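Local coordinates for phosphoserine aminotransferase (Bacillus circulans, PDB 2C0R), which catalyses the reversible, pyridoxal-phosphate-dependent transamination between phosphoserine and 3-phosphohydroxypyruvate in serine biosynthesis, and the matching step on phosphohydroxythreonine, at residues L131-L139 against A157-V168; E3-G11 against Q319-G327. The protein carries 1 engineered substitution. One frame throughout, in Å; residues are numbered along the deposited sequence.

Interaction 1 of 2, residues L131-L139 against A157-V168; sequences LPKLQEIQL and AQFKAFPDTGSV
Leu-131 fits into the corner where the strand 157-158 gives way to loop, and its two methyls do different jobs. CD2 sits over one face of the Phe-159 ring, 4.3 Å from the centroid and 17° off the ring normal, a CH-pi contact, while CG and CD2 also touch CB of Ala-157. CD1 is pressed against the backbone instead, 3.1 Å from O of Gln-158. With an alanine here, that face of Phe-159 would probably lose its CH-pi partner and a gap would open beside the Ala-157 methyl.

Phe-159 is also met at its edge, where O of Pro-132 lies near the ring plane, 3.6 Å from CE2. The ring gets there because CG stands anti to the carbonyl carbon (chi1 -73°), turning it back toward 131-139.

The remaining contacts come from aliphatic side chains, partly against backbone. Leu-134 lies against the 161-163 backbone with both methyls: CD1 comes within 3.4 Å of C of Phe-162, and CD2 packs at 4.0 Å on CD of Pro-163, the two side chains crossing at about a right angle. Ile-137 CD1 meets CB and CG of the same proline. Farther along, Leu-139 and Val-168 meet tip to tip, CD1 to CG1 at 3.9 Å. Val-168 closes a type II' turn begun by Thr-165, whose OG1 donates a hydrogen bond to Val-168 O.

Ile-137 and Leu-139 continue onto Leu-146 of the central sheet; Leu-131 N is tied to Ser-294 OG, Phe-159 O to Arg-181. With no hydrogen bond between them, the segments are joined by apolar packing and shape.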
ATOM      1  N   LEU A 131     -22.790 -23.706  -0.784  1.00 16.99           N
ATOM      2  CA  LEU A 131     -21.540 -23.848  -0.036  1.00 15.90           C
ATOM      3  C   LEU A 131     -21.409 -25.261   0.511  1.00 16.64           C
ATOM      4  O   LEU A 131     -22.397 -25.926   0.816  1.00 18.62           O
ATOM      5  CB  LEU A 131     -21.536 -22.884   1.140  1.00 16.24           C
ATOM      6  CG  LEU A 131     -21.327 -21.428   0.741  1.00 17.75           C
ATOM      7  CD1 LEU A 131     -21.787 -20.495   1.852  1.00 18.73           C
ATOM      8  CD2 LEU A 131     -19.871 -21.254   0.356  1.00 18.57           C
ATOM      9  N   PRO A 132     -20.198 -25.722   0.663  1.00 15.21           N
ATOM     10  CA  PRO A 132     -19.983 -27.005   1.323  1.00 15.70           C
ATOM     11  C   PRO A 132     -20.463 -26.874   2.756  1.00 15.67           C
ATOM     12  O   PRO A 132     -20.228 -25.895   3.448  1.00 19.34           O
ATOM     13  CB  PRO A 132     -18.490 -27.215   1.311  1.00 18.52           C
ATOM     14  CG  PRO A 132     -17.888 -25.997   0.720  1.00 22.17           C
ATOM     15  CD  PRO A 132     -18.949 -25.047   0.252  1.00 17.70           C
ATOM     16  N   LYS A 133     -21.159 -27.912   3.201  1.00 19.38           N
ATOM     17  CA  LYS A 133     -21.425 -28.013   4.629  1.00 19.32           C
ATOM     18  C   LYS A 133     -20.123 -28.241   5.397  1.00 19.48           C
ATOM     19  O   LYS A 133     -19.153 -28.825   4.861  1.00 21.55           O
ATOM     20  CB  LYS A 133     -22.363 -29.189   4.893  1.00 22.79           C
ATOM     21  CG  LYS A 133     -23.707 -29.066   4.210  1.00 29.46           C
ATOM     22  CD  LYS A 133     -24.568 -30.324   4.417  1.00 37.02           C
ATOM     23  CE  LYS A 133     -25.984 -30.173   3.878  1.00 45.32           C
ATOM     24  NZ  LYS A 133     -26.977 -31.128   4.452  1.00 42.69           N
ATOM     25  N   LEU A 134     -20.105 -27.839   6.666  1.00 20.18           N
ATOM     26  CA  LEU A 134     -18.844 -27.974   7.421  1.00 21.35           C
ATOM     27  C   LEU A 134     -18.398 -29.426   7.514  1.00 21.50           C
ATOM     28  O   LEU A 134     -17.183 -29.714   7.541  1.00 26.65           O
ATOM     29  CB  LEU A 134     -19.005 -27.297   8.787  1.00 24.27           C
ATOM     30  CG  LEU A 134     -19.134 -25.776   8.796  1.00 28.05           C
ATOM     31  CD1 LEU A 134     -18.895 -25.210  10.189  1.00 32.10           C
ATOM     32  CD2 LEU A 134     -18.180 -25.105   7.806  1.00 27.68           C
ATOM     33  N   GLN A 135     -19.350 -30.360   7.521  1.00 23.25           N
ATOM     34  CA  GLN A 135     -19.146 -31.810   7.627  1.00 25.04           C
ATOM     35  C   GLN A 135     -18.395 -32.363   6.422  1.00 22.59           C
ATOM     36  O   GLN A 135     -17.758 -33.410   6.481  1.00 24.94           O
ATOM     37  CB  GLN A 135     -20.491 -32.513   7.754  1.00 35.18           C
ATOM     38  N   GLU A 136     -18.494 -31.617   5.309  1.00 21.90           N
ATOM     39  CA  GLU A 136     -17.836 -32.066   4.093  1.00 24.10           C
ATOM     40  C   GLU A 136     -16.366 -31.647   4.082  1.00 23.41           C
ATOM     41  O   GLU A 136     -15.679 -32.138   3.178  1.00 33.04           O
ATOM     42  CB  GLU A 136     -18.450 -31.527   2.803  1.00 28.17           C
ATOM     43  CG  GLU A 136     -19.933 -31.687   2.601  1.00 28.00           C
ATOM     44  CD  GLU A 136     -20.407 -30.770   1.498  1.00 28.39           C
ATOM     45  OE1 GLU A 136     -19.684 -30.572   0.500  1.00 35.45           O
ATOM     46  OE2 GLU A 136     -21.504 -30.223   1.654  1.00 26.62           O
ATOM     47  N   ILE A 137     -15.904 -30.790   4.979  1.00 22.11           N
ATOM     48  CA  ILE A 137     -14.483 -30.396   4.950  1.00 25.12           C
ATOM     49  C   ILE A 137     -13.580 -31.465   5.530  1.00 24.25           C
ATOM     50  O   ILE A 137     -13.690 -31.861   6.670  1.00 34.18           O
ATOM     51  CB  ILE A 137     -14.250 -29.082   5.711  1.00 27.19           C
ATOM     52  CG1 ILE A 137     -15.117 -27.988   5.139  1.00 26.91           C
ATOM     53  CG2 ILE A 137     -12.756 -28.769   5.702  1.00 33.10           C
ATOM     54  CD1 ILE A 137     -15.162 -26.669   5.865  1.00 26.92           C
ATOM     55  N   GLN A 138     -12.681 -31.985   4.701  1.00 28.66           N
ATOM     56  CA  GLN A 138     -11.845 -33.081   5.237  1.00 29.05           C
ATOM     57  C   GLN A 138     -10.393 -32.784   4.928  1.00 26.40           C
ATOM     58  O   GLN A 138     -10.076 -32.669   3.754  1.00 29.73           O
ATOM     59  CB  GLN A 138     -12.302 -34.403   4.633  1.00 48.86           C
ATOM     60  N   LEU A 139      -9.526 -32.691   5.923  1.00 28.52           N
ATOM     61  CA  LEU A 139      -8.137 -32.317   5.771  1.00 26.85           C
ATOM     62  C   LEU A 139      -7.258 -33.482   5.416  1.00 22.82           C
ATOM     63  O   LEU A 139      -7.338 -34.593   5.919  1.00 33.54           O
ATOM     64  CB  LEU A 139      -7.724 -31.663   7.105  1.00 30.37           C
ATOM     65  CG  LEU A 139      -8.465 -30.346   7.385  1.00 32.54           C
ATOM     66  CD1 LEU A 139      -8.014 -29.726   8.694  1.00 38.14           C
ATOM     67  CD2 LEU A 139      -8.212 -29.418   6.208  1.00 35.83           C
ATOM     68  N   ALA A 157     -21.737 -15.713  -2.045  1.00 13.27           N
ATOM     69  CA  ALA A 157     -21.960 -16.767  -1.082  1.00 13.34           C
ATOM     70  C   ALA A 157     -21.161 -16.429   0.183  1.00 14.43           C
ATOM     71  O   ALA A 157     -20.100 -15.779   0.125  1.00 14.22           O
ATOM     72  CB  ALA A 157     -21.547 -18.142  -1.586  1.00 17.94           C
ATOM     73  N   GLN A 158     -21.642 -16.882   1.329  1.00 13.37           N
ATOM     74  CA  GLN A 158     -21.000 -16.558   2.595  1.00 13.42           C
ATOM     75  C   GLN A 158     -21.211 -17.672   3.617  1.00 13.27           C
ATOM     76  O   GLN A 158     -22.356 -18.156   3.789  1.00 13.86           O
ATOM     77  CB  GLN A 158     -21.628 -15.254   3.126  1.00 13.63           C
ATOM     78  CG  GLN A 158     -20.930 -14.805   4.423  1.00 14.35           C
ATOM     79  CD  GLN A 158     -21.581 -13.491   4.865  1.00 12.52           C
ATOM     80  OE1 GLN A 158     -22.800 -13.262   4.609  1.00 12.40           O
ATOM     81  NE2 GLN A 158     -20.802 -12.612   5.497  1.00 13.29           N
ATOM     82  N   PHE A 159     -20.160 -18.078   4.295  1.00 13.62           N
ATOM     83  CA  PHE A 159     -20.314 -18.987   5.423  1.00 15.32           C
ATOM     84  C   PHE A 159     -20.922 -18.290   6.622  1.00 16.03           C
ATOM     85  O   PHE A 159     -20.546 -17.170   6.950  1.00 16.74           O
ATOM     86  CB  PHE A 159     -18.953 -19.554   5.895  1.00 14.56           C
ATOM     87  CG  PHE A 159     -18.357 -20.574   4.959  1.00 15.60           C
ATOM     88  CD1 PHE A 159     -17.295 -20.296   4.135  1.00 15.96           C
ATOM     89  CD2 PHE A 159     -18.909 -21.876   4.898  1.00 18.99           C
ATOM     90  CE1 PHE A 159     -16.741 -21.248   3.290  1.00 16.29           C
ATOM     91  CE2 PHE A 159     -18.351 -22.836   4.052  1.00 18.34           C
ATOM     92  CZ  PHE A 159     -17.271 -22.522   3.228  1.00 16.59           C
ATOM     93  N   LYS A 160     -21.840 -19.021   7.253  1.00 16.29           N
ATOM     94  CA  LYS A 160     -22.396 -18.497   8.505  1.00 18.49           C
ATOM     95  C   LYS A 160     -21.614 -18.975   9.720  1.00 17.68           C
ATOM     96  O   LYS A 160     -21.787 -18.453  10.802  1.00 18.37           O
ATOM     97  CB  LYS A 160     -23.830 -18.963   8.731  1.00 21.62           C
ATOM     98  CG  LYS A 160     -24.737 -18.580   7.548  1.00 24.38           C
ATOM     99  CD  LYS A 160     -26.148 -19.079   7.931  1.00 30.33           C
ATOM    100  CE  LYS A 160     -26.951 -19.391   6.673  1.00 30.65           C
ATOM    101  NZ  LYS A 160     -27.178 -18.150   5.920  1.00 28.22           N
ATOM    102  N   ALA A 161     -20.800 -19.998   9.550  1.00 16.25           N
ATOM    103  CA  ALA A 161     -20.066 -20.595  10.650  1.00 18.01           C
ATOM    104  C   ALA A 161     -18.835 -21.280  10.064  1.00 15.65           C
ATOM    105  O   ALA A 161     -18.810 -21.606   8.877  1.00 17.30           O
ATOM    106  CB  ALA A 161     -20.897 -21.634  11.395  1.00 18.98           C
ATOM    107  N   PHE A 162     -17.850 -21.483  10.905  1.00 15.16           N
ATOM    108  CA  PHE A 162     -16.534 -21.985  10.534  1.00 16.86           C
ATOM    109  C   PHE A 162     -16.257 -23.301  11.268  1.00 18.40           C
ATOM    110  O   PHE A 162     -16.746 -23.541  12.377  1.00 19.73           O
ATOM    111  CB  PHE A 162     -15.481 -20.945  10.900  1.00 15.71           C
ATOM    112  CG  PHE A 162     -15.827 -19.588  10.282  1.00 16.35           C
ATOM    113  CD1 PHE A 162     -16.180 -18.535  11.108  1.00 18.69           C
ATOM    114  CD2 PHE A 162     -15.772 -19.422   8.912  1.00 16.61           C
ATOM    115  CE1 PHE A 162     -16.472 -17.290  10.573  1.00 17.51           C
ATOM    116  CE2 PHE A 162     -16.117 -18.172   8.398  1.00 16.81           C
ATOM    117  CZ  PHE A 162     -16.493 -17.105   9.204  1.00 17.60           C
ATOM    118  N   PRO A 163     -15.455 -24.115  10.598  1.00 20.27           N
ATOM    119  CA  PRO A 163     -15.173 -25.465  11.111  1.00 20.29           C
ATOM    120  C   PRO A 163     -14.146 -25.399  12.228  1.00 18.77           C
ATOM    121  O   PRO A 163     -13.354 -24.463  12.359  1.00 20.05           O
ATOM    122  CB  PRO A 163     -14.544 -26.148   9.900  1.00 23.12           C
ATOM    123  CG  PRO A 163     -13.763 -25.011   9.286  1.00 23.71           C
ATOM    124  CD  PRO A 163     -14.736 -23.831   9.331  1.00 19.16           C
ATOM    125  N   ASP A 164     -14.164 -26.440  13.044  1.00 23.37           N
ATOM    126  CA  ASP A 164     -13.149 -26.573  14.087  1.00 20.97           C
ATOM    127  C   ASP A 164     -12.088 -27.512  13.528  1.00 22.04           C
ATOM    128  O   ASP A 164     -12.411 -28.649  13.194  1.00 28.44           O
ATOM    129  CB  ASP A 164     -13.758 -27.055  15.393  1.00 25.65           C
ATOM    130  CG  ASP A 164     -14.735 -26.109  16.062  1.00 34.49           C
ATOM    131  OD1 ASP A 164     -14.485 -24.871  16.132  1.00 49.62           O
ATOM    132  OD2 ASP A 164     -15.795 -26.579  16.565  1.00 56.78           O
ATOM    133  N   THR A 165     -10.873 -27.044  13.406  1.00 23.22           N
ATOM    134  CA  THR A 165      -9.846 -27.811  12.690  1.00 22.50           C
ATOM    135  C   THR A 165      -8.844 -28.422  13.637  1.00 20.93           C
ATOM    136  O   THR A 165      -7.833 -28.943  13.177  1.00 22.42           O
ATOM    137  CB  THR A 165      -9.163 -26.883  11.666  1.00 22.18           C
ATOM    138  OG1 THR A 165      -8.658 -25.715  12.322  1.00 21.70           O
ATOM    139  CG2 THR A 165     -10.220 -26.391  10.666  1.00 24.48           C
ATOM    140  N   GLY A 166      -9.121 -28.361  14.923  1.00 23.79           N
ATOM    141  CA  GLY A 166      -8.222 -28.989  15.912  1.00 26.01           C
ATOM    142  C   GLY A 166      -6.845 -28.346  15.841  1.00 22.64           C
ATOM    143  O   GLY A 166      -6.705 -27.122  15.841  1.00 21.66           O
ATOM    144  N   SER A 167      -5.796 -29.164  15.762  1.00 22.17           N
ATOM    145  CA  SER A 167      -4.439 -28.649  15.789  1.00 22.77           C
ATOM    146  C   SER A 167      -4.017 -28.116  14.428  1.00 23.06           C
ATOM    147  O   SER A 167      -2.908 -27.562  14.292  1.00 26.67           O
ATOM    148  CB  SER A 167      -3.471 -29.746  16.228  1.00 27.58           C
ATOM    149  OG  SER A 167      -3.500 -30.736  15.208  1.00 34.90           O
ATOM    150  N   VAL A 168      -4.838 -28.199  13.392  1.00 21.02           N
ATOM    151  CA  VAL A 168      -4.493 -27.520  12.135  1.00 19.91           C
ATOM    152  C   VAL A 168      -4.959 -26.085  12.145  1.00 19.90           C
ATOM    153  O   VAL A 168      -6.126 -25.835  12.409  1.00 22.41           O
ATOM    154  CB  VAL A 168      -5.123 -28.303  10.966  1.00 21.36           C
ATOM    155  CG1 VAL A 168      -4.826 -27.676   9.617  1.00 22.90           C
ATOM    156  CG2 VAL A 168      -4.586 -29.737  11.061  1.00 21.34           C
TER

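Interaction 2 of 2, residues E3-G11 against Q319-G327; sequences ERAYNFNAG and QEGFVGLKG. Engineered in segment 3-11: Glu-3 (natural residue Lys).
Tyr-6 and Phe-322 are bridge partners in a short parallel pair, and their rings lie on the same face of it. They meet obliquely, planes at 34° and centroids 5.0 Å apart, with Tyr-6 CD1 over one face of the Phe-322 ring, toward its rim. Tyr-6 CB packs against CD2 of Phe-322 at 3.5 Å. At the edge of the Phe-322 ring, in its plane, comes CE1 of Phe-8, whose side chain runs alongside and points the same way. Phe-8 also lies beside Leu-325, whose CD2 reaches its CB at 3.6 Å, so aromatic and aliphatic groups form one continuous apolar row.

Val-323 points to the other face, with Asn-7. Having CG1 anti to the backbone N (chi1 175°), it sets that methyl against the Asn-9 side chain and CG2 against CB of Ala-5, 4.1 Å away. Asn-7 OD1 accepts from Asn-9 N at 3.0 Å, an Asx turn that bends the chain as it leaves the strand.

Three backbone bonds fix the register: Tyr-6 N to Gly-321 O, Val-323 N to Tyr-6 O, and the shortest, Phe-8 N to Val-323 O at 2.8 Å. Gly-321, with positive phi, is the C-prime residue of the Schellman motif ending helix 307-319.

Tyr-6 and Phe-8 rest on helix 344-361, Phe-322 meets Phe-353, and Leu-325 touches helices 307-319 and 344-361 as well as strand 334-337. On the Val-323 face the second subunit packs Met-35 against Asn-7 and Val-323, and its Glu-39 O accepts from Asn-7 ND2.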
ATOM      1  N   GLU A   3     -25.054  15.849  -3.184  1.00 19.28           N
ATOM      2  CA  GLU A   3     -25.772  14.581  -3.133  1.00 20.20           C
ATOM      3  C   GLU A   3     -24.803  13.394  -3.140  1.00 17.74           C
ATOM      4  O   GLU A   3     -23.808  13.401  -3.859  1.00 21.11           O
ATOM      5  CB  GLU A   3     -26.700  14.479  -4.336  1.00 22.62           C
ATOM      6  CG  GLU A   3     -27.581  13.238  -4.266  1.00 28.09           C
ATOM      7  CD  GLU A   3     -28.519  13.077  -5.443  1.00 38.38           C
ATOM      8  OE1 GLU A   3     -28.276  13.574  -6.549  1.00 50.07           O
ATOM      9  OE2 GLU A   3     -29.542  12.392  -5.243  1.00 51.29           O
ATOM     10  N   ARG A   4     -25.066  12.372  -2.347  1.00 15.29           N
ATOM     11  CA  ARG A   4     -24.230  11.149  -2.289  1.00 14.83           C
ATOM     12  C   ARG A   4     -24.731  10.136  -3.294  1.00 14.07           C
ATOM     13  O   ARG A   4     -25.946   9.887  -3.367  1.00 15.29           O
ATOM     14  CB  ARG A   4     -24.261  10.560  -0.878  1.00 16.35           C
ATOM     15  CG  ARG A   4     -23.502  11.398   0.152  1.00 15.72           C
ATOM     16  CD  ARG A   4     -21.985  11.145   0.053  1.00 17.28           C
ATOM     17  NE  ARG A   4     -21.644   9.905   0.775  1.00 15.59           N
ATOM     18  CZ  ARG A   4     -20.490   9.243   0.673  1.00 13.29           C
ATOM     19  NH1 ARG A   4     -19.543   9.698  -0.134  1.00 12.83           N
ATOM     20  NH2 ARG A   4     -20.270   8.135   1.380  1.00 13.32           N
ATOM     21  N   ALA A   5     -23.835   9.521  -4.051  1.00 12.51           N
ATOM     22  CA  ALA A   5     -24.228   8.442  -4.945  1.00 15.05           C
ATOM     23  C   ALA A   5     -24.725   7.238  -4.147  1.00 14.92           C
ATOM     24  O   ALA A   5     -24.336   6.968  -3.028  1.00 13.53           O
ATOM     25  CB  ALA A   5     -23.036   8.063  -5.801  1.00 15.00           C
ATOM     26  N   TYR A   6     -25.647   6.492  -4.775  1.00 13.93           N
ATOM     27  CA  TYR A   6     -26.050   5.208  -4.235  1.00 13.29           C
ATOM     28  C   TYR A   6     -24.974   4.210  -4.646  1.00 14.10           C
ATOM     29  O   TYR A   6     -25.038   3.604  -5.722  1.00 14.21           O
ATOM     30  CB  TYR A   6     -27.376   4.790  -4.835  1.00 15.41           C
ATOM     31  CG  TYR A   6     -28.521   5.704  -4.456  1.00 16.34           C
ATOM     32  CD1 TYR A   6     -29.410   6.080  -5.471  1.00 16.82           C
ATOM     33  CD2 TYR A   6     -28.724   6.140  -3.157  1.00 17.24           C
ATOM     34  CE1 TYR A   6     -30.487   6.905  -5.209  1.00 19.75           C
ATOM     35  CE2 TYR A   6     -29.802   6.970  -2.893  1.00 20.77           C
ATOM     36  CZ  TYR A   6     -30.660   7.342  -3.911  1.00 22.18           C
ATOM     37  OH  TYR A   6     -31.743   8.163  -3.626  1.00 28.10           O
ATOM     38  N   ASN A   7     -23.981   4.098  -3.777  1.00 12.76           N
ATOM     39  CA  ASN A   7     -22.738   3.406  -4.117  1.00 11.81           C
ATOM     40  C   ASN A   7     -22.761   1.951  -3.707  1.00 11.96           C
ATOM     41  O   ASN A   7     -22.686   1.698  -2.504  1.00 13.17           O
ATOM     42  CB  ASN A   7     -21.595   4.121  -3.408  1.00 13.10           C
ATOM     43  CG  ASN A   7     -20.237   3.577  -3.836  1.00 12.20           C
ATOM     44  OD1 ASN A   7     -20.196   2.694  -4.692  1.00 13.24           O
ATOM     45  ND2 ASN A   7     -19.195   4.114  -3.195  1.00 13.19           N
ATOM     46  N   PHE A   8     -22.879   1.070  -4.704  1.00 11.49           N
ATOM     47  CA  PHE A   8     -22.850  -0.368  -4.493  1.00 12.33           C
ATOM     48  C   PHE A   8     -21.566  -0.998  -5.028  1.00 12.01           C
ATOM     49  O   PHE A   8     -21.519  -2.190  -5.274  1.00 13.33           O
ATOM     50  CB  PHE A   8     -24.075  -1.018  -5.160  1.00 11.55           C
ATOM     51  CG  PHE A   8     -25.344  -0.727  -4.356  1.00 11.91           C
ATOM     52  CD1 PHE A   8     -26.093   0.369  -4.724  1.00 14.01           C
ATOM     53  CD2 PHE A   8     -25.747  -1.524  -3.310  1.00 14.04           C
ATOM     54  CE1 PHE A   8     -27.255   0.671  -4.028  1.00 13.07           C
ATOM     55  CE2 PHE A   8     -26.904  -1.235  -2.593  1.00 12.37           C
ATOM     56  CZ  PHE A   8     -27.671  -0.128  -2.969  1.00 14.24           C
ATOM     57  N   ASN A   9     -20.501  -0.219  -5.130  1.00 11.83           N
ATOM     58  CA  ASN A   9     -19.230  -0.722  -5.559  1.00 12.52           C
ATOM     59  C   ASN A   9     -18.754  -1.853  -4.630  1.00 12.86           C
ATOM     60  O   ASN A   9     -18.989  -1.846  -3.414  1.00 12.41           O
ATOM     61  CB  ASN A   9     -18.166   0.378  -5.477  1.00 13.68           C
ATOM     62  CG  ASN A   9     -18.130   1.263  -6.692  1.00 14.35           C
ATOM     63  OD1 ASN A   9     -17.783   2.446  -6.602  1.00 15.62           O
ATOM     64  ND2 ASN A   9     -18.448   0.713  -7.841  1.00 16.99           N
ATOM     65  N   ALA A  10     -18.046  -2.789  -5.249  1.00 13.79           N
ATOM     66  CA  ALA A  10     -17.639  -4.043  -4.623  1.00 14.83           C
ATOM     67  C   ALA A  10     -16.262  -3.935  -4.005  1.00 15.42           C
ATOM     68  O   ALA A  10     -15.863  -4.872  -3.336  1.00 14.09           O
ATOM     69  CB  ALA A  10     -17.658  -5.177  -5.660  1.00 17.42           C
ATOM     70  N   GLY A  11     -15.506  -2.844  -4.177  1.00 14.84           N
ATOM     71  CA  GLY A  11     -14.116  -2.892  -3.656  1.00 19.24           C
ATOM     72  C   GLY A  11     -13.204  -2.079  -4.566  1.00 17.15           C
ATOM     73  O   GLY A  11     -13.053  -2.600  -5.689  1.00 21.52           O
ATOM     74  N   GLN A 319     -28.274   6.004 -14.618  1.00 19.54           N
ATOM     75  CA  GLN A 319     -28.999   7.241 -14.840  1.00 21.25           C
ATOM     76  C   GLN A 319     -29.764   7.715 -13.622  1.00 21.53           C
ATOM     77  O   GLN A 319     -30.145   8.876 -13.504  1.00 27.63           O
ATOM     78  CB  GLN A 319     -30.028   7.002 -15.951  1.00 26.16           C
ATOM     79  CG  GLN A 319     -29.424   6.873 -17.331  1.00 32.23           C
ATOM     80  CD  GLN A 319     -30.520   6.711 -18.376  1.00 35.88           C
ATOM     81  OE1 GLN A 319     -31.718   6.551 -18.071  1.00 57.53           O
ATOM     82  NE2 GLN A 319     -30.100   6.765 -19.643  1.00 51.51           N
ATOM     83  N   GLU A 320     -29.996   6.784 -12.708  1.00 20.00           N
ATOM     84  CA  GLU A 320     -30.682   7.150 -11.459  1.00 19.81           C
ATOM     85  C   GLU A 320     -29.720   7.233 -10.274  1.00 19.48           C
ATOM     86  O   GLU A 320     -30.196   7.270  -9.127  1.00 23.02           O
ATOM     87  CB  GLU A 320     -31.787   6.144 -11.112  1.00 23.52           C
ATOM     88  CG  GLU A 320     -32.776   5.895 -12.255  1.00 33.44           C
ATOM     89  CD  GLU A 320     -33.455   7.205 -12.613  1.00 38.39           C
ATOM     90  OE1 GLU A 320     -33.896   7.362 -13.782  1.00 46.09           O
ATOM     91  OE2 GLU A 320     -33.515   8.042 -11.689  1.00 34.60           O
ATOM     92  N   GLY A 321     -28.408   7.269 -10.497  1.00 18.31           N
ATOM     93  CA  GLY A 321     -27.468   7.548  -9.405  1.00 18.16           C
ATOM     94  C   GLY A 321     -26.838   6.338  -8.759  1.00 17.53           C
ATOM     95  O   GLY A 321     -26.077   6.441  -7.799  1.00 20.46           O
ATOM     96  N   PHE A 322     -27.123   5.141  -9.265  1.00 15.38           N
ATOM     97  CA  PHE A 322     -26.500   3.943  -8.776  1.00 14.05           C
ATOM     98  C   PHE A 322     -25.145   3.698  -9.431  1.00 14.33           C
ATOM     99  O   PHE A 322     -24.960   3.900 -10.624  1.00 18.12           O
ATOM    100  CB  PHE A 322     -27.404   2.705  -9.068  1.00 13.67           C
ATOM    101  CG  PHE A 322     -28.704   2.835  -8.301  1.00 14.43           C
ATOM    102  CD1 PHE A 322     -29.819   3.401  -8.918  1.00 14.95           C
ATOM    103  CD2 PHE A 322     -28.783   2.387  -6.995  1.00 14.22           C
ATOM    104  CE1 PHE A 322     -31.003   3.522  -8.214  1.00 14.75           C
ATOM    105  CE2 PHE A 322     -29.990   2.533  -6.296  1.00 15.93           C
ATOM    106  CZ  PHE A 322     -31.088   3.108  -6.911  1.00 16.29           C
ATOM    107  N   VAL A 323     -24.237   3.232  -8.576  1.00 13.09           N
ATOM    108  CA  VAL A 323     -22.887   2.927  -9.019  1.00 13.00           C
ATOM    109  C   VAL A 323     -22.540   1.499  -8.657  1.00 12.34           C
ATOM    110  O   VAL A 323     -22.777   1.074  -7.499  1.00 13.57           O
ATOM    111  CB  VAL A 323     -21.906   3.920  -8.329  1.00 18.27           C
ATOM    112  CG1 VAL A 323     -20.474   3.575  -8.655  1.00 20.49           C
ATOM    113  CG2 VAL A 323     -22.317   5.335  -8.759  1.00 19.18           C
ATOM    114  N   GLY A 324     -21.978   0.758  -9.605  1.00 13.37           N
ATOM    115  CA  GLY A 324     -21.326  -0.532  -9.288  1.00 15.45           C
ATOM    116  C   GLY A 324     -22.193  -1.757  -9.304  1.00 13.80           C
ATOM    117  O   GLY A 324     -21.722  -2.828  -8.869  1.00 15.62           O
ATOM    118  N   LEU A 325     -23.426  -1.723  -9.807  1.00 12.64           N
ATOM    119  CA  LEU A 325     -24.312  -2.889  -9.727  1.00 14.61           C
ATOM    120  C   LEU A 325     -24.009  -3.947 -10.772  1.00 15.04           C
ATOM    121  O   LEU A 325     -24.489  -5.076 -10.635  1.00 16.54           O
ATOM    122  CB  LEU A 325     -25.789  -2.454  -9.885  1.00 13.90           C
ATOM    123  CG  LEU A 325     -26.319  -1.623  -8.730  1.00 13.37           C
ATOM    124  CD1 LEU A 325     -27.657  -1.010  -9.043  1.00 13.16           C
ATOM    125  CD2 LEU A 325     -26.402  -2.459  -7.453  1.00 14.58           C
ATOM    126  N   LYS A 326     -23.295  -3.676 -11.853  1.00 19.48           N
ATOM    127  CA  LYS A 326     -22.957  -4.720 -12.826  1.00 19.94           C
ATOM    128  C   LYS A 326     -22.137  -5.820 -12.160  1.00 19.01           C
ATOM    129  O   LYS A 326     -21.167  -5.441 -11.470  1.00 18.38           O
ATOM    130  CB  LYS A 326     -22.143  -4.093 -13.954  1.00 26.34           C
ATOM    131  CG  LYS A 326     -21.936  -4.923 -15.199  1.00 28.97           C
ATOM    132  CD  LYS A 326     -21.092  -4.172 -16.227  1.00 30.85           C
ATOM    133  CE  LYS A 326     -20.651  -5.048 -17.386  1.00 38.63           C
ATOM    134  NZ  LYS A 326     -21.111  -4.535 -18.703  1.00 50.38           N
ATOM    135  N   GLY A 327     -22.469  -7.087 -12.352  1.00 21.46           N
ATOM    136  CA  GLY A 327     -21.770  -8.224 -11.715  1.00 20.65           C
ATOM    137  C   GLY A 327     -20.333  -8.243 -12.191  1.00 22.42           C
ATOM    138  O   GLY A 327     -20.064  -7.611 -13.197  1.00 25.81           O
TER

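How the interactions relate
Interaction 2 ties the N-terminal strand to a segment more than 300 residues later, and the part of the chain it brackets includes both halves of the far more local interaction 1. The two lie on opposite sides of the chain's centre, their own centres 33 Å apart and their nearest atoms about 12 Å apart, without touching. Neither contact touches the cofactor, but both come near it: the side chain of Gln-158 is about 10 Å from the bound pyridoxal phosphate, that of Asn-9 about 11 Å from it and about 9 Å from the side chain of Lys-197. Interaction 2 alone also borders the second subunit; interaction 1 packs within one chain, against the large sheet.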